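PDB 3FBU: acetyltransferase, GNAT family from Bacillus anthracis str. Sterne, which binds coenzyme A and probably transfers the acetyl group of acetyl-coenzyme A to an acceptor molecule. Local coordinates for residues E19-H22 and E23-D27; F39-E42 and D43-F47; K77-G80 and E81-Y84. One frame throughout, in Å; residues are numbered along the deposited sequence.

Contact 1 of 3, residues E19-H22 and E23-D27; sequences EAVH and EYTSD
Val21 O receives Thr25 N at 3.0 Å in a nearly straight i to i+4 bond (168°) lying in the carbonyl plane, and takes Tyr24 N from above that plane as well. The pair closes the last turn of helix 18-25, the first helix of the GNAT fold, and illustrates how i+3 bonds join i+4 bonds where a helix is about to end. The same oxygen lies 3.4 Å above the plane of the Tyr24 ring, over its centre. That position follows from a rotamer rare in helices, with Tyr24 CG set between the backbone N and the carbonyl carbon (chi1 60°), which lays the ring back over the preceding turn. At its far end Tyr24 OH comes within 3.7 Å of Val21 CG2 and bonds to His72 of strand 68-79; the side chain is about 7 Å from the bound coenzyme A. The other branch of the valine, CG1, touches Thr25 CG2 at 3.6 Å, while Thr25 OG1 turns to Thr44 of helix 41-50. His22 also uses that threonine, through ND1. Over one face of its imidazole sits Ser26 CB, 3.8 Å from the ring centroid, a CH-pi contact displaced toward the rim. Beyond the helix end, two donors of Ser26 grip a single carbonyl: N reaches His22 O at 3.1 Å and OG reaches it at 2.6 Å.

Contact 2 of 3, residues F39-E42 and D43-F47; sequences FTEE and DTRNF
Thr40 and Asp43 exchange hydrogen bonds at the start of helix 41-50: Asp43 N donates to Thr40 OG1 at 3.0 Å, and Thr40 N donates to Asp43 OD2 at 2.9 Å in an almost straight line (170°). The second bond meets the carboxylate from above its plane. Next along the chain, Thr44 N approaches Thr40 O nearly along the C=O axis, the first regular bond of the helix. The tight side of the turn belongs to Phe39. Its side chain leaves the backbone with CG anti to the carbonyl carbon (chi1 -78°), which brings the ring back against the helix; Thr44 OG1 lies in the ring plane at its edge, 3.4 Å from Phe39 CD2, though its polar partners are His22 and Thr25 of the preceding helix. One turn on, Phe39 presents its edge to the face of Phe47 in an offset edge-to-face pair with planes at 69°, and Phe39 CE2 rests 3.7 Å from Phe47 CB. The other side is looser and faces solvent. Glu41 OE1 and Arg45 NH1 form a long salt bridge of 3.5 Å, their planar groups almost perpendicular. Glu41 O lies 3.8 Å above the plane of the Arg45 guanidinium, over its centre, and the same guanidinium makes a cation-pi contact with Trp18. A water accepts from Asn46 ND2 at 2.8 Å and lies near the Glu42 carboxylate. Reciprocal bonding of N-cap side chain and third helical residue, as by Thr40 and Asp43 here, defines the capping box.

Contact 3 of 3, residues K77-G80 and E81-Y84; sequences KYFG and EHTY
Lys77 and Tyr84 meet as an antiparallel non-hydrogen-bonded pair near the closed end of the hairpin of strands 68-79 and 83-90. Their side chains run side by side: Lys77 CG rests 3.5 Å from Tyr84 CE2, and the backbone N of Lys77 lies 3.6 Å above the phenol plane, over its centre. The lysine chain stays extended until its last torsion, where a bend (chi4 -48°) turns the ammonium inward, and Lys77 NZ donates to Tyr84 OH at 2.7 Å. Glu81 comes up alongside from the turn. Its CB is 3.7 Å from Lys77 NZ, but its OE1, at 4.5 Å from that nitrogen, is too distant for a salt bridge. Nearer the tip, Tyr78 N and Phe79 N both donate to Thr83 O, the signature of a classic beta bulge, and His82 directs its ring edge at the face of Phe79. Gly80 supplies the positive phi of the loop. The Tyr84 ring also meets that of Phe75, earlier on strand 68-79. A hydroxyl that accepts from an ammonium may be more strongly polarised than an ordinary phenol, while the neighbouring carboxylate probably favours the positive charge on Lys77.

How the contacts relate
From the N terminus the three contacts follow in series; each is local, and none nests in or crosses another. Contact 1 ends helix 18-25, the chain then loops round, and contact 2 opens helix 41-50. These two touch, their centres about 9 Å apart: Thr44 OG1 probably bonds with both His22 ND1 and Thr25 OG1, which ties the end of one helix to the start of the next. After strand 58-63, contact 3 closes the hairpin of strands 68-79 and 83-90 in the mixed sheet, with its centre about 28 Å from that of contact 1, on the opposite side of the chain's centre. Strand 68-79 links the regions, since His72 meets both Tyr24 and Phe47.

Contact 1 of 3, residues E19-H22 and E23-D27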
ATOM      1  N   GLU A  19      16.737 -14.507 -14.819  1.00 20.80           N
ATOM      2  CA  GLU A  19      17.199 -13.129 -14.589  1.00 21.62           C
ATOM      3  C   GLU A  19      16.054 -12.161 -14.294  1.00 19.69           C
ATOM      4  O   GLU A  19      16.168 -11.338 -13.389  1.00 20.84           O
ATOM      5  CB  GLU A  19      18.090 -12.626 -15.741  1.00 22.64           C
ATOM      6  CG  GLU A  19      19.538 -13.154 -15.632  1.00 26.40           C
ATOM      7  CD  GLU A  19      20.521 -12.514 -16.606  1.00 27.50           C
ATOM      8  OE1 GLU A  19      20.137 -11.569 -17.330  1.00 36.95           O
ATOM      9  OE2 GLU A  19      21.690 -12.977 -16.652  1.00 34.48           O
ATOM     10  N   ALA A  20      14.959 -12.285 -15.029  1.00 18.92           N
ATOM     11  CA  ALA A  20      13.756 -11.459 -14.812  1.00 19.85           C
ATOM     12  C   ALA A  20      13.103 -11.800 -13.465  1.00 18.88           C
ATOM     13  O   ALA A  20      12.577 -10.924 -12.762  1.00 19.26           O
ATOM     14  CB  ALA A  20      12.767 -11.675 -15.963  1.00 20.06           C
ATOM     15  N   VAL A  21      13.130 -13.070 -13.096  1.00 18.81           N
ATOM     16  CA  VAL A  21      12.616 -13.454 -11.776  1.00 18.89           C
ATOM     17  C   VAL A  21      13.494 -12.873 -10.670  1.00 19.13           C
ATOM     18  O   VAL A  21      12.984 -12.332  -9.675  1.00 19.20           O
ATOM     19  CB  VAL A  21      12.500 -14.978 -11.656  1.00 18.71           C
ATOM     20  CG1 VAL A  21      12.185 -15.427 -10.179  1.00 16.24           C
ATOM     21  CG2 VAL A  21      11.428 -15.465 -12.610  1.00 16.57           C
ATOM     22  N   HIS A  22      14.808 -12.943 -10.865  1.00 20.08           N
ATOM     23  CA  HIS A  22      15.747 -12.456  -9.865  1.00 20.35           C
ATOM     24  C   HIS A  22      15.562 -10.964  -9.527  1.00 20.73           C
ATOM     25  O   HIS A  22      15.810 -10.510  -8.401  1.00 21.16           O
ATOM     26  CB  HIS A  22      17.179 -12.783 -10.271  1.00 20.82           C
ATOM     27  CG  HIS A  22      18.151 -12.598  -9.160  1.00 20.86           C
ATOM     28  ND1 HIS A  22      18.176 -13.429  -8.063  1.00 20.67           N
ATOM     29  CD2 HIS A  22      19.101 -11.654  -8.946  1.00 21.53           C
ATOM     30  CE1 HIS A  22      19.111 -13.012  -7.228  1.00 22.24           C
ATOM     31  NE2 HIS A  22      19.691 -11.939  -7.739  1.00 21.23           N
ATOM     32  N   GLU A  23      15.074 -10.197 -10.484  1.00 22.07           N
ATOM     33  CA  GLU A  23      14.839  -8.779 -10.275  1.00 22.17           C
ATOM     34  C   GLU A  23      13.950  -8.535  -9.040  1.00 21.35           C
ATOM     35  O   GLU A  23      14.112  -7.541  -8.325  1.00 21.61           O
ATOM     36  CB  GLU A  23      14.220  -8.184 -11.552  1.00 22.38           C
ATOM     37  CG  GLU A  23      13.984  -6.690 -11.507  1.00 25.56           C
ATOM     38  CD  GLU A  23      13.413  -6.163 -12.828  1.00 26.58           C
ATOM     39  OE1 GLU A  23      13.177  -6.992 -13.743  1.00 33.59           O
ATOM     40  OE2 GLU A  23      13.216  -4.936 -12.945  1.00 31.80           O
ATOM     41  N   TYR A  24      13.007  -9.445  -8.780  1.00 20.62           N
ATOM     42  CA  TYR A  24      12.132  -9.320  -7.604  1.00 19.94           C
ATOM     43  C   TYR A  24      12.432 -10.308  -6.469  1.00 19.80           C
ATOM     44  O   TYR A  24      12.217  -9.978  -5.318  1.00 19.95           O
ATOM     45  CB  TYR A  24      10.646  -9.342  -7.999  1.00 19.15           C
ATOM     46  CG  TYR A  24      10.123 -10.572  -8.718  1.00 19.49           C
ATOM     47  CD1 TYR A  24       9.626 -11.668  -8.006  1.00 17.86           C
ATOM     48  CD2 TYR A  24      10.035 -10.602 -10.119  1.00 18.10           C
ATOM     49  CE1 TYR A  24       9.134 -12.814  -8.673  1.00 18.69           C
ATOM     50  CE2 TYR A  24       9.523 -11.722 -10.793  1.00 18.65           C
ATOM     51  CZ  TYR A  24       9.067 -12.820 -10.079  1.00 18.20           C
ATOM     52  OH  TYR A  24       8.562 -13.915 -10.766  1.00 18.48           O
ATOM     53  N   THR A  25      12.932 -11.500  -6.769  1.00 19.61           N
ATOM     54  CA  THR A  25      13.259 -12.434  -5.699  1.00 20.22           C
ATOM     55  C   THR A  25      14.492 -12.011  -4.870  1.00 21.04           C
ATOM     56  O   THR A  25      14.685 -12.492  -3.756  1.00 20.03           O
ATOM     57  CB  THR A  25      13.399 -13.885  -6.183  1.00 20.06           C
ATOM     58  OG1 THR A  25      14.413 -13.969  -7.186  1.00 18.80           O
ATOM     59  CG2 THR A  25      12.057 -14.421  -6.697  1.00 16.70           C
ATOM     60  N   SER A  26      15.303 -11.102  -5.416  1.00 22.07           N
ATOM     61  CA  SER A  26      16.413 -10.489  -4.677  1.00 23.03           C
ATOM     62  C   SER A  26      15.994  -9.259  -3.872  1.00 24.95           C
ATOM     63  O   SER A  26      16.822  -8.641  -3.176  1.00 26.02           O
ATOM     64  CB  SER A  26      17.519 -10.111  -5.674  1.00 23.39           C
ATOM     65  OG  SER A  26      17.086  -9.129  -6.598  1.00 23.43           O
ATOM     66  N   ASP A  27      14.735  -8.858  -3.993  1.00 25.56           N
ATOM     67  CA  ASP A  27      14.248  -7.608  -3.402  1.00 26.14           C
ATOM     68  C   ASP A  27      13.667  -7.921  -2.026  1.00 26.52           C
ATOM     69  O   ASP A  27      12.754  -8.749  -1.887  1.00 25.53           O
ATOM     70  CB  ASP A  27      13.205  -6.993  -4.337  1.00 26.53           C
ATOM     71  CG  ASP A  27      12.697  -5.622  -3.875  1.00 27.27           C
ATOM     72  OD1 ASP A  27      12.574  -5.383  -2.647  1.00 30.77           O
ATOM     73  OD2 ASP A  27      12.372  -4.798  -4.759  1.00 29.54           O
TER

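Contact 2 of 3, residues F39-E42 and D43-F47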
ATOM      1  N   PHE A  39      16.403 -14.204  -2.212  1.00 26.56           N
ATOM      2  CA  PHE A  39      17.156 -15.200  -2.973  1.00 25.97           C
ATOM      3  C   PHE A  39      18.506 -14.634  -3.425  1.00 25.22           C
ATOM      4  O   PHE A  39      18.596 -13.484  -3.838  1.00 24.21           O
ATOM      5  CB  PHE A  39      16.417 -15.578  -4.259  1.00 25.86           C
ATOM      6  CG  PHE A  39      15.266 -16.531  -4.083  1.00 25.36           C
ATOM      7  CD1 PHE A  39      14.677 -16.768  -2.846  1.00 26.12           C
ATOM      8  CD2 PHE A  39      14.742 -17.171  -5.205  1.00 25.43           C
ATOM      9  CE1 PHE A  39      13.582 -17.652  -2.739  1.00 27.16           C
ATOM     10  CE2 PHE A  39      13.661 -18.026  -5.114  1.00 27.01           C
ATOM     11  CZ  PHE A  39      13.088 -18.291  -3.877  1.00 27.35           C
ATOM     12  N   THR A  40      19.531 -15.468  -3.376  1.00 24.36           N
ATOM     13  CA  THR A  40      20.778 -15.223  -4.111  1.00 24.61           C
ATOM     14  C   THR A  40      20.538 -15.593  -5.578  1.00 23.95           C
ATOM     15  O   THR A  40      19.520 -16.199  -5.904  1.00 22.71           O
ATOM     16  CB  THR A  40      21.907 -16.113  -3.564  1.00 24.47           C
ATOM     17  OG1 THR A  40      21.596 -17.486  -3.827  1.00 23.78           O
ATOM     18  CG2 THR A  40      22.076 -15.888  -2.053  1.00 25.23           C
ATOM     19  N   GLU A  41      21.467 -15.243  -6.460  1.00 24.36           N
ATOM     20  CA  GLU A  41      21.373 -15.639  -7.861  1.00 24.81           C
ATOM     21  C   GLU A  41      21.276 -17.153  -8.003  1.00 24.47           C
ATOM     22  O   GLU A  41      20.462 -17.638  -8.800  1.00 23.64           O
ATOM     23  CB  GLU A  41      22.560 -15.115  -8.693  1.00 25.03           C
ATOM     24  CG  GLU A  41      22.465 -13.645  -9.012  1.00 25.90           C
ATOM     25  CD  GLU A  41      23.540 -13.174  -9.991  1.00 27.54           C
ATOM     26  OE1 GLU A  41      24.369 -14.003 -10.433  1.00 30.90           O
ATOM     27  OE2 GLU A  41      23.526 -11.972 -10.316  1.00 31.85           O
ATOM     28  N   GLU A  42      22.091 -17.902  -7.243  1.00 24.31           N
ATOM     29  CA  GLU A  42      21.996 -19.368  -7.257  1.00 24.26           C
ATOM     30  C   GLU A  42      20.610 -19.855  -6.794  1.00 22.92           C
ATOM     31  O   GLU A  42      20.101 -20.829  -7.333  1.00 23.30           O
ATOM     32  CB  GLU A  42      23.084 -20.046  -6.406  1.00 24.99           C
ATOM     33  CG  GLU A  42      22.919 -21.592  -6.359  1.00 25.77           C
ATOM     34  CD  GLU A  42      24.217 -22.381  -6.118  1.00 28.74           C
ATOM     35  OE1 GLU A  42      25.306 -21.893  -6.506  1.00 34.97           O
ATOM     36  OE2 GLU A  42      24.136 -23.507  -5.557  1.00 34.57           O
ATOM     37  N   ASP A  43      20.027 -19.189  -5.798  1.00 22.16           N
ATOM     38  CA  ASP A  43      18.684 -19.540  -5.295  1.00 21.70           C
ATOM     39  C   ASP A  43      17.660 -19.386  -6.399  1.00 20.83           C
ATOM     40  O   ASP A  43      16.835 -20.274  -6.624  1.00 20.01           O
ATOM     41  CB  ASP A  43      18.263 -18.636  -4.135  1.00 21.99           C
ATOM     42  CG  ASP A  43      19.005 -18.932  -2.834  1.00 24.67           C
ATOM     43  OD1 ASP A  43      19.468 -20.081  -2.660  1.00 27.21           O
ATOM     44  OD2 ASP A  43      19.063 -18.010  -1.969  1.00 25.80           O
ATOM     45  N   THR A  44      17.697 -18.248  -7.095  1.00 19.66           N
ATOM     46  CA  THR A  44      16.760 -18.036  -8.199  1.00 19.39           C
ATOM     47  C   THR A  44      16.940 -19.055  -9.320  1.00 18.52           C
ATOM     48  O   THR A  44      15.954 -19.596  -9.817  1.00 18.45           O
ATOM     49  CB  THR A  44      16.804 -16.623  -8.737  1.00 18.78           C
ATOM     50  OG1 THR A  44      16.617 -15.697  -7.646  1.00 17.29           O
ATOM     51  CG2 THR A  44      15.675 -16.419  -9.817  1.00 18.96           C
ATOM     52  N   ARG A  45      18.171 -19.310  -9.753  1.00 19.53           N
ATOM     53  CA  ARG A  45      18.421 -20.344 -10.769  1.00 20.28           C
ATOM     54  C   ARG A  45      17.882 -21.724 -10.349  1.00 19.76           C
ATOM     55  O   ARG A  45      17.259 -22.458 -11.151  1.00 18.61           O
ATOM     56  CB  ARG A  45      19.921 -20.404 -11.100  1.00 21.41           C
ATOM     57  CG  ARG A  45      20.444 -19.210 -11.935  1.00 21.23           C
ATOM     58  CD  ARG A  45      21.911 -19.431 -12.370  1.00 26.15           C
ATOM     59  NE  ARG A  45      22.810 -19.428 -11.219  1.00 28.83           N
ATOM     60  CZ  ARG A  45      23.638 -18.433 -10.861  1.00 33.56           C
ATOM     61  NH1 ARG A  45      23.747 -17.296 -11.570  1.00 34.57           N
ATOM     62  NH2 ARG A  45      24.401 -18.589  -9.776  1.00 34.06           N
ATOM     63  N   ASN A  46      18.119 -22.073  -9.087  1.00 19.73           N
ATOM     64  CA  ASN A  46      17.623 -23.338  -8.543  1.00 20.13           C
ATOM     65  C   ASN A  46      16.085 -23.383  -8.587  1.00 19.40           C
ATOM     66  O   ASN A  46      15.490 -24.377  -8.981  1.00 19.72           O
ATOM     67  CB  ASN A  46      18.082 -23.510  -7.083  1.00 20.71           C
ATOM     68  CG  ASN A  46      19.573 -23.835  -6.936  1.00 22.11           C
ATOM     69  OD1 ASN A  46      20.243 -24.281  -7.873  1.00 24.30           O
ATOM     70  ND2 ASN A  46      20.089 -23.634  -5.716  1.00 22.26           N
ATOM     71  N   PHE A  47      15.464 -22.295  -8.168  1.00 19.82           N
ATOM     72  CA  PHE A  47      13.998 -22.170  -8.155  1.00 20.18           C
ATOM     73  C   PHE A  47      13.419 -22.369  -9.560  1.00 19.54           C
ATOM     74  O   PHE A  47      12.509 -23.177  -9.763  1.00 19.65           O
ATOM     75  CB  PHE A  47      13.621 -20.809  -7.582  1.00 20.16           C
ATOM     76  CG  PHE A  47      12.171 -20.460  -7.724  1.00 19.92           C
ATOM     77  CD1 PHE A  47      11.213 -21.085  -6.954  1.00 20.81           C
ATOM     78  CD2 PHE A  47      11.765 -19.481  -8.614  1.00 21.74           C
ATOM     79  CE1 PHE A  47       9.851 -20.733  -7.085  1.00 22.51           C
ATOM     80  CE2 PHE A  47      10.434 -19.153  -8.747  1.00 21.90           C
ATOM     81  CZ  PHE A  47       9.477 -19.780  -7.972  1.00 21.84           C
TER
HETATM   82  O   HOH W   1      22.325 -24.383  -4.215  1.00 30.14           O

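Contact 3 of 3, residues K77-G80 and E81-Y84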
ATOM      1  N   LYS A  77      -0.798 -28.779  -5.683  1.00 19.69           N
ATOM      2  CA  LYS A  77      -1.593 -29.618  -4.788  1.00 20.74           C
ATOM      3  C   LYS A  77      -1.399 -29.260  -3.318  1.00 19.90           C
ATOM      4  O   LYS A  77      -0.284 -28.980  -2.875  1.00 19.72           O
ATOM      5  CB  LYS A  77      -1.253 -31.105  -5.019  1.00 21.06           C
ATOM      6  CG  LYS A  77      -1.558 -31.560  -6.423  1.00 23.27           C
ATOM      7  CD  LYS A  77      -1.265 -33.063  -6.622  1.00 25.59           C
ATOM      8  CE  LYS A  77      -1.531 -33.472  -8.071  1.00 28.68           C
ATOM      9  NZ  LYS A  77      -2.863 -32.987  -8.640  1.00 36.31           N
ATOM     10  N   TYR A  78      -2.517 -29.255  -2.586  1.00 20.28           N
ATOM     11  CA  TYR A  78      -2.571 -28.903  -1.178  1.00 20.12           C
ATOM     12  C   TYR A  78      -3.144 -30.039  -0.355  1.00 19.51           C
ATOM     13  O   TYR A  78      -2.538 -30.435   0.606  1.00 19.21           O
ATOM     14  CB  TYR A  78      -3.394 -27.642  -0.989  1.00 22.07           C
ATOM     15  CG  TYR A  78      -3.523 -27.201   0.434  1.00 21.51           C
ATOM     16  CD1 TYR A  78      -2.471 -26.564   1.066  1.00 26.31           C
ATOM     17  CD2 TYR A  78      -4.682 -27.418   1.145  1.00 24.94           C
ATOM     18  CE1 TYR A  78      -2.570 -26.145   2.364  1.00 24.13           C
ATOM     19  CE2 TYR A  78      -4.788 -27.025   2.467  1.00 23.98           C
ATOM     20  CZ  TYR A  78      -3.732 -26.376   3.057  1.00 25.12           C
ATOM     21  OH  TYR A  78      -3.820 -25.963   4.359  1.00 27.88           O
ATOM     22  N   PHE A  79      -4.311 -30.547  -0.736  1.00 19.47           N
ATOM     23  CA  PHE A  79      -4.941 -31.676  -0.042  1.00 19.93           C
ATOM     24  C   PHE A  79      -5.440 -32.632  -1.109  1.00 19.41           C
ATOM     25  O   PHE A  79      -6.389 -32.313  -1.849  1.00 18.62           O
ATOM     26  CB  PHE A  79      -6.062 -31.134   0.856  1.00 19.69           C
ATOM     27  CG  PHE A  79      -6.812 -32.172   1.648  1.00 19.94           C
ATOM     28  CD1 PHE A  79      -6.247 -33.382   2.007  1.00 23.95           C
ATOM     29  CD2 PHE A  79      -8.090 -31.875   2.112  1.00 20.79           C
ATOM     30  CE1 PHE A  79      -6.975 -34.295   2.783  1.00 22.95           C
ATOM     31  CE2 PHE A  79      -8.814 -32.797   2.867  1.00 22.94           C
ATOM     32  CZ  PHE A  79      -8.263 -33.993   3.189  1.00 20.70           C
ATOM     33  N   GLY A  80      -4.759 -33.774  -1.217  1.00 21.12           N
ATOM     34  CA  GLY A  80      -4.989 -34.737  -2.297  1.00 22.11           C
ATOM     35  C   GLY A  80      -4.789 -34.046  -3.625  1.00 22.96           C
ATOM     36  O   GLY A  80      -3.999 -33.108  -3.724  1.00 24.30           O
ATOM     37  N   GLU A  81      -5.529 -34.499  -4.622  1.00 23.87           N
ATOM     38  CA  GLU A  81      -5.514 -33.905  -5.958  1.00 24.05           C
ATOM     39  C   GLU A  81      -6.722 -32.967  -6.160  1.00 22.71           C
ATOM     40  O   GLU A  81      -6.869 -32.329  -7.207  1.00 22.95           O
ATOM     41  CB  GLU A  81      -5.474 -35.024  -7.031  1.00 24.89           C
ATOM     42  CG  GLU A  81      -4.323 -36.055  -6.848  1.00 28.84           C
ATOM     43  CD  GLU A  81      -4.169 -36.998  -8.058  1.00 30.61           C
ATOM     44  OE1 GLU A  81      -5.038 -36.949  -8.974  1.00 39.28           O
ATOM     45  OE2 GLU A  81      -3.189 -37.794  -8.087  1.00 40.03           O
ATOM     46  N   HIS A  82      -7.594 -32.851  -5.162  1.00 20.76           N
ATOM     47  CA  HIS A  82      -8.851 -32.136  -5.376  1.00 19.87           C
ATOM     48  C   HIS A  82      -8.792 -30.685  -4.881  1.00 18.16           C
ATOM     49  O   HIS A  82      -9.656 -29.895  -5.202  1.00 17.44           O
ATOM     50  CB  HIS A  82      -9.997 -32.834  -4.676  1.00 19.85           C
ATOM     51  CG  HIS A  82      -9.708 -33.161  -3.246  1.00 19.81           C
ATOM     52  ND1 HIS A  82      -9.689 -32.207  -2.252  1.00 20.39           N
ATOM     53  CD2 HIS A  82      -9.384 -34.336  -2.650  1.00 20.49           C
ATOM     54  CE1 HIS A  82      -9.411 -32.788  -1.098  1.00 23.07           C
ATOM     55  NE2 HIS A  82      -9.217 -34.082  -1.310  1.00 21.35           N
ATOM     56  N   THR A  83      -7.798 -30.380  -4.047  1.00 17.36           N
ATOM     57  CA  THR A  83      -7.682 -29.072  -3.413  1.00 17.40           C
ATOM     58  C   THR A  83      -6.259 -28.567  -3.624  1.00 16.89           C
ATOM     59  O   THR A  83      -5.301 -29.255  -3.273  1.00 16.42           O
ATOM     60  CB  THR A  83      -8.015 -29.139  -1.917  1.00 17.09           C
ATOM     61  OG1 THR A  83      -9.351 -29.642  -1.744  1.00 16.90           O
ATOM     62  CG2 THR A  83      -7.942 -27.732  -1.274  1.00 16.21           C
ATOM     63  N   TYR A  84      -6.148 -27.372  -4.202  1.00 16.39           N
ATOM     64  CA  TYR A  84      -4.870 -26.742  -4.530  1.00 16.88           C
ATOM     65  C   TYR A  84      -4.706 -25.477  -3.693  1.00 16.77           C
ATOM     66  O   TYR A  84      -5.679 -24.929  -3.157  1.00 16.08           O
ATOM     67  CB  TYR A  84      -4.831 -26.339  -6.010  1.00 18.21           C
ATOM     68  CG  TYR A  84      -4.291 -27.401  -6.916  1.00 19.34           C
ATOM     69  CD1 TYR A  84      -3.308 -27.093  -7.875  1.00 19.90           C
ATOM     70  CD2 TYR A  84      -4.742 -28.707  -6.812  1.00 16.99           C
ATOM     71  CE1 TYR A  84      -2.792 -28.078  -8.688  1.00 22.83           C
ATOM     72  CE2 TYR A  84      -4.234 -29.694  -7.648  1.00 20.58           C
ATOM     73  CZ  TYR A  84      -3.267 -29.363  -8.574  1.00 21.39           C
ATOM     74  OH  TYR A  84      -2.753 -30.351  -9.412  1.00 23.93           O
TER